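Local coordinates for protein fructose-bisphosphate aldolase (Thermus caldophilus, PDB 2FJK) that belongs to the class-II fructose-bisphosphate aldolase family of TIM-barrel enzymes and holds a bound 1,3-dihydroxyacetonephosphate in its pocket, at residues 178-183 and 211-216; 185-190 and 230-235; 238-243 and 296-301; 258-263 and 286-291. All blocks are in the same frame, centred on the assembly; numbering follows the deposited sequence.

Contact 1 of 4, residues 178-183 and 211-216; sequences HGAYKG and SAVPQE. With 13P (1,3-dihydroxyacetonephosphate), chain E.
The His178 ring meets 1,3-dihydroxyacetonephosphate (13P) with its edge, and 13P O2 lies in the ring plane. His178 ND1 donates to 13P O1 over 3.0 Å. The ring also meets that of His81 at a steep angle. Nearby, both segments grip the phosphate. The Gly179 N-H points almost straight at 13P O1P, at an angle of 169°. From the other segment, Ser211 OG donates to 13P O3P over 2.6 Å, and Ser211 N adds a weak bond to 13P O2P. Lys182 bridges the two sides. Beyond CG its chain is extended until the last bond, where a bend (chi4 -54°) turns the ammonium group to the phosphate. Lys182 NZ donates to 13P O2P over 2.6 Å. It also donates to Gly179 O over 2.8 Å, in the carbonyl plane, and to Ser177 O. These bonds probably fix its rotation. Lys182 CE rests 3.2 Å from Ser211 O. Behind the polar site, Val213 splits its methyls: CG1 sits 4.1 Å from Ala180 CB, while CG2 faces Lys182 CE. The site is a TIM-barrel phosphate pocket. Residues 178-183 lie in the loop between strand 171-172 and helix 191-200. Residues 211-216 follow strand 205-207 and enter helix 215-223, with Pro214 at its N-cap, and Ser211 packs on Thr254 of helix 254-270.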
loop_
_atom_site.group_PDB
_atom_site.type_symbol
_atom_site.label_atom_id
_atom_site.label_comp_id
_atom_site.label_asym_id
_atom_site.label_seq_id
_atom_site.Cartn_x
_atom_site.Cartn_y
_atom_site.Cartn_z
ATOM N N HIS A 178 -1.259 -27.277 22.413
ATOM C CA HIS A 178 -0.685 -27.262 21.059
ATOM C C HIS A 178 0.000 -28.566 20.644
ATOM O O HIS A 178 0.328 -29.411 21.481
ATOM C CB HIS A 178 0.347 -26.131 20.914
ATOM C CG HIS A 178 -0.186 -24.765 21.214
ATOM N ND1 HIS A 178 -1.276 -24.226 20.565
ATOM C CD2 HIS A 178 0.234 -23.821 22.091
ATOM C CE1 HIS A 178 -1.506 -23.011 21.032
ATOM N NE2 HIS A 178 -0.605 -22.741 21.958
ATOM N N GLY A 179 0.220 -28.717 19.342
ATOM C CA GLY A 179 0.897 -29.902 18.851
ATOM C C GLY A 179 0.014 -31.057 18.445
ATOM O O GLY A 179 -1.202 -31.013 18.601
ATOM N N ALA A 180 0.638 -32.108 17.926
ATOM C CA ALA A 180 -0.099 -33.280 17.469
ATOM C C ALA A 180 -0.353 -34.339 18.554
ATOM O O ALA A 180 -0.904 -35.398 18.262
ATOM C CB ALA A 180 0.633 -33.910 16.299
ATOM N N TYR A 181 0.040 -34.066 19.793
ATOM C CA TYR A 181 -0.166 -35.041 20.867
ATOM C C TYR A 181 -0.946 -34.427 22.012
ATOM O O TYR A 181 -0.394 -34.151 23.077
ATOM C CB TYR A 181 1.184 -35.568 21.369
ATOM C CG TYR A 181 2.048 -36.104 20.252
ATOM C CD1 TYR A 181 3.139 -35.376 19.768
ATOM C CD2 TYR A 181 1.754 -37.330 19.654
ATOM C CE1 TYR A 181 3.917 -35.862 18.712
ATOM C CE2 TYR A 181 2.515 -37.821 18.608
ATOM C CZ TYR A 181 3.593 -37.084 18.140
ATOM O OH TYR A 181 4.323 -37.574 17.087
ATOM N N LYS A 182 -2.242 -34.241 21.788
ATOM C CA LYS A 182 -3.116 -33.623 22.776
ATOM C C LYS A 182 -3.622 -34.522 23.905
ATOM O O LYS A 182 -4.334 -34.052 24.787
ATOM C CB LYS A 182 -4.297 -32.964 22.050
ATOM C CG LYS A 182 -3.852 -32.016 20.935
ATOM C CD LYS A 182 -5.012 -31.237 20.332
ATOM C CE LYS A 182 -4.550 -30.386 19.164
ATOM N NZ LYS A 182 -3.407 -29.499 19.542
ATOM N N GLY A 183 -3.256 -35.801 23.886
ATOM C CA GLY A 183 -3.696 -36.706 24.943
ATOM C C GLY A 183 -4.137 -38.094 24.498
ATOM O O GLY A 183 -4.766 -38.246 23.452
ATOM N N SER A 211 -6.502 -28.017 17.163
ATOM C CA SER A 211 -6.437 -28.851 15.964
ATOM C C SER A 211 -7.109 -30.211 16.207
ATOM O O SER A 211 -7.167 -30.693 17.336
ATOM C CB SER A 211 -4.986 -29.071 15.526
ATOM O OG SER A 211 -4.541 -28.030 14.671
ATOM N N ALA A 212 -7.602 -30.820 15.134
ATOM C CA ALA A 212 -8.278 -32.111 15.211
ATOM C C ALA A 212 -7.296 -33.252 14.954
ATOM O O ALA A 212 -7.504 -34.379 15.399
ATOM C CB ALA A 212 -9.435 -32.160 14.189
ATOM N N VAL A 213 -6.225 -32.950 14.234
ATOM C CA VAL A 213 -5.211 -33.946 13.924
ATOM C C VAL A 213 -5.886 -35.249 13.471
ATOM O O VAL A 213 -5.657 -36.314 14.050
ATOM C CB VAL A 213 -4.338 -34.218 15.165
ATOM C CG1 VAL A 213 -3.004 -34.809 14.739
ATOM C CG2 VAL A 213 -4.143 -32.918 15.962
ATOM N N PRO A 214 -6.727 -35.170 12.420
ATOM C CA PRO A 214 -7.458 -36.316 11.864
ATOM C C PRO A 214 -6.588 -37.521 11.548
ATOM O O PRO A 214 -5.501 -37.388 10.983
ATOM C CB PRO A 214 -8.134 -35.733 10.621
ATOM C CG PRO A 214 -7.214 -34.602 10.231
ATOM C CD PRO A 214 -6.899 -33.982 11.565
ATOM N N GLN A 215 -7.088 -38.699 11.914
ATOM C CA GLN A 215 -6.373 -39.951 11.713
ATOM C C GLN A 215 -5.971 -40.158 10.259
ATOM O O GLN A 215 -4.819 -40.486 9.968
ATOM C CB GLN A 215 -7.233 -41.123 12.200
ATOM C CG GLN A 215 -6.533 -42.479 12.180
ATOM C CD GLN A 215 -5.187 -42.467 12.894
ATOM O OE1 GLN A 215 -5.058 -41.951 14.006
ATOM N NE2 GLN A 215 -4.177 -43.049 12.256
ATOM N N GLU A 216 -6.919 -39.969 9.348
ATOM C CA GLU A 216 -6.635 -40.136 7.931
ATOM C C GLU A 216 -5.441 -39.275 7.527
ATOM O O GLU A 216 -4.587 -39.711 6.758
ATOM C CB GLU A 216 -7.869 -39.779 7.084
ATOM C CG GLU A 216 -8.876 -38.849 7.763
ATOM C CD GLU A 216 -9.662 -39.532 8.882
ATOM O OE1 GLU A 216 -10.305 -40.572 8.610
ATOM O OE2 GLU A 216 -9.643 -39.024 10.028
HETATM P P 13P E . -2.511 -26.280 17.282
HETATM O O1P 13P E . -0.997 -26.809 17.324
HETATM O O2P 13P E . -3.375 -27.334 18.088
HETATM O O3P 13P E . -2.994 -26.230 15.800
HETATM O O1 13P E . -2.555 -24.818 17.945
HETATM C C1 13P E . -3.480 -23.862 17.432
HETATM C C2 13P E . -3.473 -22.727 18.426
HETATM O O2 13P E . -3.648 -22.970 19.617
HETATM C C3 13P E . -3.251 -21.286 17.967
HETATM O O3 13P E . -3.168 -20.415 19.090
#

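Contact 2 of 4, residues 185-190 and 230-235; sequences GRPFID and EASGIH
Two loops of the TIM barrel meet where Arg186 lies on His235, each loop just ahead of a helix. His235 is the N-cap residue of helix 236-244. Asp190 holds the same position for helix 191-200, and its OD1 caps the backbone N of Arg193. The Arg186 guanidinium stacks flat on the His235 ring, with the planes 20° apart and the centres separated by 3.9 Å. His235 CD2 lies over the centre of the guanidinium, 3.4 Å from Arg186 CZ. On the ring, Arg186 NH1 sits off toward the rim. All torsions of the arginine are near 180° (chi1 177°), and the straight chain runs along His235 CB before its end reaches the ring. A salt bridge from Arg186 NE to Asp238 OD2 holds the same group from a second direction. This polar pair lies on the outer side of the contact. Further in, the contact is apolar. Pro187 CG packs 3.9 Å from Ile234 CD1, and the same methyl lies 4.0 Å from Ile189 CD1. One terminal methyl of Ile234 thus serves two partners. The proline ring also rests its CD on Gly233 O at 3.5 Å. At the other end of the contact, Ser232 OG lies 2.9 Å from Gly185 O, but Gly183 O is its stronger partner and competes for the one proton. The backbones are also joined through one water. It donates to Pro187 O at 3.0 Å and accepts the N-H of His235 N at 2.8 Å.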
loop_
_atom_site.group_PDB
_atom_site.type_symbol
_atom_site.label_atom_id
_atom_site.label_comp_id
_atom_site.label_asym_id
_atom_site.label_seq_id
_atom_site.Cartn_x
_atom_site.Cartn_y
_atom_site.Cartn_z
ATOM N N GLY A 185 -6.110 -41.243 23.677
ATOM C CA GLY A 185 -7.529 -41.342 23.401
ATOM C C GLY A 185 -8.076 -39.935 23.245
ATOM O O GLY A 185 -7.331 -39.008 22.924
ATOM N N ARG A 186 -9.374 -39.768 23.474
ATOM C CA ARG A 186 -10.003 -38.461 23.356
ATOM C C ARG A 186 -9.630 -37.591 24.549
ATOM O O ARG A 186 -10.053 -37.852 25.674
ATOM C CB ARG A 186 -11.523 -38.622 23.271
ATOM C CG ARG A 186 -12.315 -37.324 23.216
ATOM C CD ARG A 186 -13.785 -37.629 22.948
ATOM N NE ARG A 186 -14.648 -36.453 23.034
ATOM C CZ ARG A 186 -15.949 -36.468 22.747
ATOM N NH1 ARG A 186 -16.527 -37.597 22.361
ATOM N NH2 ARG A 186 -16.671 -35.359 22.839
ATOM N N PRO A 187 -8.822 -36.548 24.318
ATOM C CA PRO A 187 -8.399 -35.643 25.391
ATOM C C PRO A 187 -9.590 -34.986 26.079
ATOM O O PRO A 187 -10.484 -34.461 25.425
ATOM C CB PRO A 187 -7.501 -34.640 24.662
ATOM C CG PRO A 187 -8.048 -34.636 23.275
ATOM C CD PRO A 187 -8.301 -36.096 23.017
ATOM N N PHE A 188 -9.595 -35.019 27.404
ATOM C CA PHE A 188 -10.695 -34.447 28.171
ATOM C C PHE A 188 -10.832 -32.935 28.070
ATOM O O PHE A 188 -9.874 -32.192 28.254
ATOM C CB PHE A 188 -10.563 -34.818 29.650
ATOM C CG PHE A 188 -11.645 -34.232 30.515
ATOM C CD1 PHE A 188 -12.960 -34.678 30.405
ATOM C CD2 PHE A 188 -11.356 -33.218 31.420
ATOM C CE1 PHE A 188 -13.971 -34.123 31.183
ATOM C CE2 PHE A 188 -12.359 -32.653 32.203
ATOM C CZ PHE A 188 -13.669 -33.106 32.086
ATOM N N ILE A 189 -12.046 -32.486 27.792
ATOM C CA ILE A 189 -12.323 -31.064 27.707
ATOM C C ILE A 189 -13.291 -30.737 28.833
ATOM O O ILE A 189 -14.376 -31.311 28.911
ATOM C CB ILE A 189 -12.974 -30.691 26.363
ATOM C CG1 ILE A 189 -12.140 -31.247 25.205
ATOM C CG2 ILE A 189 -13.124 -29.184 26.269
ATOM C CD1 ILE A 189 -10.681 -30.874 25.246
ATOM N N ASP A 190 -12.891 -29.822 29.706
ATOM C CA ASP A 190 -13.716 -29.428 30.840
ATOM C C ASP A 190 -14.858 -28.525 30.391
ATOM O O ASP A 190 -14.787 -27.307 30.532
ATOM C CB ASP A 190 -12.861 -28.692 31.873
ATOM C CG ASP A 190 -13.439 -28.772 33.266
ATOM O OD1 ASP A 190 -14.655 -28.533 33.417
ATOM O OD2 ASP A 190 -12.674 -29.066 34.210
ATOM N N GLU A 230 1.422 -41.334 18.110
ATOM C CA GLU A 230 -0.004 -41.495 18.326
ATOM C C GLU A 230 -0.638 -40.114 18.314
ATOM O O GLU A 230 -1.051 -39.599 19.350
ATOM C CB GLU A 230 -0.285 -42.158 19.673
ATOM C CG GLU A 230 0.222 -43.570 19.814
ATOM C CD GLU A 230 -0.399 -44.268 21.006
ATOM O OE1 GLU A 230 -1.631 -44.496 20.979
ATOM O OE2 GLU A 230 0.338 -44.582 21.967
ATOM N N ALA A 231 -0.691 -39.508 17.134
ATOM C CA ALA A 231 -1.279 -38.189 16.999
ATOM C C ALA A 231 -2.689 -38.259 17.549
ATOM O O ALA A 231 -3.421 -39.210 17.282
ATOM C CB ALA A 231 -1.304 -37.774 15.540
ATOM N N SER A 232 -3.059 -37.254 18.329
ATOM C CA SER A 232 -4.383 -37.194 18.926
ATOM C C SER A 232 -4.784 -35.726 19.019
ATOM O O SER A 232 -4.079 -34.922 19.620
ATOM C CB SER A 232 -4.351 -37.837 20.321
ATOM O OG SER A 232 -5.626 -37.797 20.942
ATOM N N GLY A 233 -5.905 -35.375 18.407
ATOM C CA GLY A 233 -6.346 -33.994 18.446
ATOM C C GLY A 233 -7.640 -33.853 19.212
ATOM O O GLY A 233 -8.144 -34.836 19.750
ATOM N N ILE A 234 -8.176 -32.635 19.263
ATOM C CA ILE A 234 -9.423 -32.377 19.974
ATOM C C ILE A 234 -10.588 -32.911 19.156
ATOM O O ILE A 234 -10.678 -32.675 17.945
ATOM C CB ILE A 234 -9.637 -30.868 20.230
ATOM C CG1 ILE A 234 -8.418 -30.268 20.946
ATOM C CG2 ILE A 234 -10.888 -30.662 21.060
ATOM C CD1 ILE A 234 -8.070 -30.915 22.253
ATOM N N HIS A 235 -11.475 -33.641 19.824
ATOM C CA HIS A 235 -12.632 -34.237 19.174
ATOM C C HIS A 235 -13.596 -33.192 18.619
ATOM O O HIS A 235 -13.920 -32.216 19.293
ATOM C CB HIS A 235 -13.379 -35.128 20.161
ATOM C CG HIS A 235 -14.413 -35.996 19.519
ATOM N ND1 HIS A 235 -14.094 -37.153 18.841
ATOM C CD2 HIS A 235 -15.754 -35.854 19.412
ATOM C CE1 HIS A 235 -15.196 -37.687 18.344
ATOM N NE2 HIS A 235 -16.217 -36.918 18.677
HETATM O O HOH W 1 -11.427 -34.171 22.564
#

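Contact 3 of 4, residues 238-243 and 296-301; sequences DIKKAI and MELFGS
Ile239 and Ile243, one helical turn apart, pack against Phe299 in the tight, buried part of this contact. Ile239 CG2 comes to the edge of the phenyl ring, near its plane, 3.8 Å from Phe299 CE1. Ile243 CD1 lies 3.9 Å from Phe299 CA and about as near to Phe299 CD1. The CB of Phe299 points away from the partner helix. The torsion chi1 of -62° swings the ring beside its own backbone N and brings it back to the isoleucines. Leu298 links this core to the outer side. Its CG sits 4.1 Å from Ile239 CG2. Its CD1 faces outward and meets Lys240 CE at 3.8 Å. The extended lysine crosses the leucine at about a right angle and touches it through methylene groups. Lys240 is exposed, and its NZ has a long, weak ion pair with Glu237. Helix 277-299 ends here in a Schellman motif: Ser301 N bonds to Met296 O, Gly300 N makes a weak bond to Glu297 O, and Gly300 has positive phi. The contact joins the end of that helix to helix 236-244. Both rest on strand 247-252 of the barrel, where Ile250 touches Ile239, Ile243 and Phe299.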
loop_
_atom_site.group_PDB
_atom_site.type_symbol
_atom_site.label_atom_id
_atom_site.label_comp_id
_atom_site.label_asym_id
_atom_site.label_seq_id
_atom_site.Cartn_x
_atom_site.Cartn_y
_atom_site.Cartn_z
ATOM N N ASP A 238 -16.443 -32.062 20.793
ATOM C CA ASP A 238 -16.036 -31.182 21.879
ATOM C C ASP A 238 -15.913 -29.766 21.349
ATOM O O ASP A 238 -16.192 -28.799 22.058
ATOM C CB ASP A 238 -14.712 -31.639 22.490
ATOM C CG ASP A 238 -14.891 -32.816 23.418
ATOM O OD1 ASP A 238 -15.809 -32.747 24.260
ATOM O OD2 ASP A 238 -14.123 -33.795 23.317
ATOM N N ILE A 239 -15.503 -29.642 20.093
ATOM C CA ILE A 239 -15.399 -28.321 19.486
ATOM C C ILE A 239 -16.813 -27.726 19.366
ATOM O O ILE A 239 -17.027 -26.552 19.651
ATOM C CB ILE A 239 -14.741 -28.400 18.080
ATOM C CG1 ILE A 239 -13.265 -28.789 18.219
ATOM C CG2 ILE A 239 -14.889 -27.054 17.346
ATOM C CD1 ILE A 239 -12.392 -27.723 18.878
ATOM N N LYS A 240 -17.776 -28.544 18.963
ATOM C CA LYS A 240 -19.149 -28.069 18.806
ATOM C C LYS A 240 -19.780 -27.592 20.114
ATOM O O LYS A 240 -20.354 -26.506 20.181
ATOM C CB LYS A 240 -20.024 -29.168 18.193
ATOM C CG LYS A 240 -19.793 -29.396 16.713
ATOM C CD LYS A 240 -20.651 -30.549 16.220
ATOM C CE LYS A 240 -20.463 -30.781 14.732
ATOM N NZ LYS A 240 -21.266 -31.945 14.259
ATOM N N LYS A 241 -19.682 -28.415 21.148
ATOM C CA LYS A 241 -20.248 -28.069 22.445
ATOM C C LYS A 241 -19.561 -26.816 22.970
ATOM O O LYS A 241 -20.220 -25.868 23.402
ATOM C CB LYS A 241 -20.050 -29.224 23.424
ATOM C CG LYS A 241 -20.779 -29.076 24.751
ATOM C CD LYS A 241 -20.613 -30.350 25.566
ATOM C CE LYS A 241 -21.418 -30.317 26.858
ATOM N NZ LYS A 241 -21.326 -31.617 27.586
ATOM N N ALA A 242 -18.233 -26.812 22.922
ATOM C CA ALA A 242 -17.469 -25.665 23.397
ATOM C C ALA A 242 -17.945 -24.400 22.695
ATOM O O ALA A 242 -18.083 -23.345 23.321
ATOM C CB ALA A 242 -15.976 -25.881 23.150
ATOM N N ILE A 243 -18.202 -24.507 21.394
ATOM C CA ILE A 243 -18.679 -23.359 20.629
ATOM C C ILE A 243 -20.088 -22.984 21.068
ATOM O O ILE A 243 -20.415 -21.805 21.191
ATOM C CB ILE A 243 -18.693 -23.646 19.117
ATOM C CG1 ILE A 243 -17.258 -23.815 18.610
ATOM C CG2 ILE A 243 -19.383 -22.503 18.381
ATOM C CD1 ILE A 243 -17.167 -24.260 17.164
HETATM N N MSE A 296 -14.145 -24.496 8.801
HETATM C CA MSE A 296 -15.207 -23.498 8.849
HETATM C C MSE A 296 -16.583 -24.173 8.915
HETATM O O MSE A 296 -17.510 -23.618 9.497
HETATM C CB MSE A 296 -15.121 -22.573 7.631
HETATM C CG MSE A 296 -13.827 -21.780 7.573
HETATM SE SE MSE A 296 -13.594 -20.800 5.935
HETATM C CE MSE A 296 -12.848 -22.143 4.825
ATOM N N GLU A 297 -16.714 -25.360 8.320
ATOM C CA GLU A 297 -17.978 -26.099 8.371
ATOM C C GLU A 297 -18.238 -26.545 9.805
ATOM O O GLU A 297 -19.358 -26.499 10.289
ATOM C CB GLU A 297 -17.935 -27.351 7.504
ATOM C CG GLU A 297 -17.963 -27.122 6.020
ATOM C CD GLU A 297 -18.151 -28.421 5.265
ATOM O OE1 GLU A 297 -17.321 -29.340 5.444
ATOM O OE2 GLU A 297 -19.132 -28.526 4.497
ATOM N N LEU A 298 -17.185 -26.996 10.472
ATOM C CA LEU A 298 -17.289 -27.454 11.848
ATOM C C LEU A 298 -17.579 -26.284 12.785
ATOM O O LEU A 298 -18.302 -26.431 13.767
ATOM C CB LEU A 298 -15.987 -28.145 12.260
ATOM C CG LEU A 298 -15.839 -28.598 13.714
ATOM C CD1 LEU A 298 -16.935 -29.611 14.058
ATOM C CD2 LEU A 298 -14.455 -29.208 13.907
ATOM N N PHE A 299 -17.030 -25.118 12.462
ATOM C CA PHE A 299 -17.213 -23.928 13.291
ATOM C C PHE A 299 -18.547 -23.220 13.089
ATOM O O PHE A 299 -18.969 -22.434 13.935
ATOM C CB PHE A 299 -16.069 -22.931 13.055
ATOM C CG PHE A 299 -14.697 -23.466 13.416
ATOM C CD1 PHE A 299 -14.553 -24.599 14.211
ATOM C CD2 PHE A 299 -13.547 -22.806 12.979
ATOM C CE1 PHE A 299 -13.283 -25.068 14.568
ATOM C CE2 PHE A 299 -12.275 -23.264 13.332
ATOM C CZ PHE A 299 -12.143 -24.398 14.127
ATOM N N GLY A 300 -19.209 -23.491 11.969
ATOM C CA GLY A 300 -20.484 -22.848 11.710
ATOM C C GLY A 300 -20.368 -21.415 11.217
ATOM O O GLY A 300 -21.302 -20.624 11.368
ATOM N N SER A 301 -19.226 -21.072 10.628
ATOM C CA SER A 301 -19.015 -19.723 10.109
ATOM C C SER A 301 -19.342 -19.659 8.613
ATOM O O SER A 301 -19.194 -18.613 7.976
ATOM C CB SER A 301 -17.560 -19.297 10.318
ATOM O OG SER A 301 -16.704 -20.064 9.489
#

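Contact 4 of 4, residues 258-263 and 286-291; sequences LAFTAL and EAVKEV
Ala287, Ala259 and Val288 bury the most surface where helix 258-263 meets helix 286-291. The CB of Ala287 fits into the fork of Leu263. It lies 3.4 Å from Leu263 CD2, tighter than usual van der Waals contact, and 3.6 Å from Leu263 CD1. The leucine has chi1 at -94°, away from a staggered position. Both features may reflect tight packing or a doubtful placement of its side chain. Ala259 works from the other helix. Its CB points at the partner and touches Val291 CG2 at 3.7 Å. It also stands 4.3 Å from Ala287 CB. With only methyl groups at these two positions, the backbones come close, and the axes of the segments pass 8.2 Å apart. Val288 covers one flank. Its CG2, anti to its own carbonyl carbon, reaches the edge of the Phe260 ring near the ring plane, 3.7 Å from Phe260 CD1. The same methyl also rests on Phe260 CB. The phenyl ring further meets Phe29, and Val288 packs on Ala32, so helix 27-38 lies along this flank. On the far side of helix 254-270, Thr261 OG1 is hydrogen-bonded to Tyr280 OH of the second subunit. Leu258 there packs on Phe275 of that subunit. Between the two helices the contact is apolar. Phe260 also packs on Tyr280 of the second subunit. The segments run at 150° to each other, nearly antiparallel. Helices 254-270 and 277-299 follow one another in the chain and form an antiparallel helical hairpin.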
loop_
_atom_site.group_PDB
_atom_site.type_symbol
_atom_site.label_atom_id
_atom_site.label_comp_id
_atom_site.label_asym_id
_atom_site.label_seq_id
_atom_site.Cartn_x
_atom_site.Cartn_y
_atom_site.Cartn_z
ATOM N N LEU A 258 0.527 -30.104 8.884
ATOM C CA LEU A 258 0.485 -31.525 8.537
ATOM C C LEU A 258 -0.041 -31.755 7.132
ATOM O O LEU A 258 0.572 -32.469 6.339
ATOM C CB LEU A 258 -0.403 -32.297 9.515
ATOM C CG LEU A 258 0.260 -33.295 10.461
ATOM C CD1 LEU A 258 -0.837 -34.161 11.085
ATOM C CD2 LEU A 258 1.265 -34.167 9.704
ATOM N N ALA A 259 -1.188 -31.162 6.824
ATOM C CA ALA A 259 -1.759 -31.325 5.493
ATOM C C ALA A 259 -0.762 -30.844 4.431
ATOM O O ALA A 259 -0.460 -31.561 3.478
ATOM C CB ALA A 259 -3.070 -30.550 5.389
ATOM N N PHE A 260 -0.244 -29.633 4.613
ATOM C CA PHE A 260 0.714 -29.046 3.674
ATOM C C PHE A 260 1.946 -29.939 3.476
ATOM O O PHE A 260 2.353 -30.224 2.346
ATOM C CB PHE A 260 1.164 -27.679 4.195
ATOM C CG PHE A 260 1.874 -26.845 3.176
ATOM C CD1 PHE A 260 1.155 -26.037 2.303
ATOM C CD2 PHE A 260 3.260 -26.879 3.077
ATOM C CE1 PHE A 260 1.809 -25.271 1.342
ATOM C CE2 PHE A 260 3.931 -26.115 2.115
ATOM C CZ PHE A 260 3.207 -25.310 1.247
ATOM N N THR A 261 2.548 -30.369 4.584
ATOM C CA THR A 261 3.735 -31.215 4.519
ATOM C C THR A 261 3.386 -32.594 3.959
ATOM O O THR A 261 4.156 -33.179 3.189
ATOM C CB THR A 261 4.389 -31.371 5.921
ATOM O OG1 THR A 261 4.774 -30.081 6.421
ATOM C CG2 THR A 261 5.624 -32.262 5.844
ATOM N N ALA A 262 2.229 -33.119 4.342
ATOM C CA ALA A 262 1.825 -34.423 3.838
ATOM C C ALA A 262 1.894 -34.357 2.315
ATOM O O ALA A 262 2.485 -35.218 1.672
ATOM C CB ALA A 262 0.407 -34.755 4.285
ATOM N N LEU A 263 1.301 -33.318 1.737
ATOM C CA LEU A 263 1.317 -33.195 0.292
ATOM C C LEU A 263 2.695 -32.942 -0.311
ATOM O O LEU A 263 3.020 -33.510 -1.347
ATOM C CB LEU A 263 0.313 -32.138 -0.157
ATOM C CG LEU A 263 -1.022 -32.820 -0.501
ATOM C CD1 LEU A 263 -1.732 -33.284 0.760
ATOM C CD2 LEU A 263 -1.897 -31.876 -1.232
ATOM N N GLU A 286 -3.381 -26.332 -1.752
ATOM C CA GLU A 286 -4.747 -26.762 -2.011
ATOM C C GLU A 286 -5.263 -27.632 -0.858
ATOM O O GLU A 286 -6.419 -27.508 -0.455
ATOM C CB GLU A 286 -4.813 -27.534 -3.333
ATOM C CG GLU A 286 -6.181 -28.109 -3.651
ATOM C CD GLU A 286 -7.229 -27.039 -3.838
ATOM O OE1 GLU A 286 -8.428 -27.367 -3.772
ATOM O OE2 GLU A 286 -6.852 -25.870 -4.055
ATOM N N ALA A 287 -4.411 -28.502 -0.319
ATOM C CA ALA A 287 -4.845 -29.344 0.791
ATOM C C ALA A 287 -5.112 -28.495 2.024
ATOM O O ALA A 287 -5.974 -28.830 2.837
ATOM C CB ALA A 287 -3.802 -30.412 1.115
ATOM N N VAL A 288 -4.375 -27.397 2.170
ATOM C CA VAL A 288 -4.582 -26.533 3.323
ATOM C C VAL A 288 -5.926 -25.837 3.197
ATOM O O VAL A 288 -6.671 -25.705 4.169
ATOM C CB VAL A 288 -3.481 -25.462 3.446
ATOM C CG1 VAL A 288 -3.894 -24.415 4.476
ATOM C CG2 VAL A 288 -2.161 -26.115 3.866
ATOM N N LYS A 289 -6.221 -25.382 1.985
ATOM C CA LYS A 289 -7.476 -24.694 1.713
ATOM C C LYS A 289 -8.648 -25.604 2.062
ATOM O O LYS A 289 -9.619 -25.167 2.681
ATOM C CB LYS A 289 -7.541 -24.303 0.238
ATOM C CG LYS A 289 -8.795 -23.593 -0.191
ATOM C CD LYS A 289 -8.696 -23.263 -1.677
ATOM C CE LYS A 289 -10.022 -22.781 -2.246
ATOM N NZ LYS A 289 -9.852 -22.363 -3.665
ATOM N N GLU A 290 -8.549 -26.872 1.672
ATOM C CA GLU A 290 -9.619 -27.823 1.953
ATOM C C GLU A 290 -9.767 -28.041 3.451
ATOM O O GLU A 290 -10.880 -28.205 3.956
ATOM C CB GLU A 290 -9.358 -29.154 1.243
ATOM C CG GLU A 290 -9.427 -29.049 -0.283
ATOM C CD GLU A 290 -10.713 -28.390 -0.764
ATOM O OE1 GLU A 290 -11.806 -28.910 -0.464
ATOM O OE2 GLU A 290 -10.631 -27.340 -1.439
ATOM N N VAL A 291 -8.644 -28.036 4.163
ATOM C CA VAL A 291 -8.681 -28.221 5.606
ATOM C C VAL A 291 -9.407 -27.042 6.219
ATOM O O VAL A 291 -10.301 -27.212 7.054
ATOM C CB VAL A 291 -7.259 -28.300 6.222
ATOM C CG1 VAL A 291 -7.342 -28.149 7.748
ATOM C CG2 VAL A 291 -6.614 -29.628 5.858
#

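How the contacts relate
Contacts 1 and 3 are buried; contacts 2 and 4 are partly buried. Contact 1 is the polar one, built round the phosphate of the ligand. Contact 2 lies directly against it: Ser232 bonds through its backbone N to Ala180 and through OG to Gly183. It mixes an arginine stacked on a histidine with an apolar interior. Contact 2 also borders contact 3, where Ile234 packs on Ile239. Contacts 3 and 4 are both apolar and share helix 277-299, but they use different parts of it and do not touch. Contact 3 sits against a barrel strand, whereas contact 4 lies in the helical hairpin beside the second subunit.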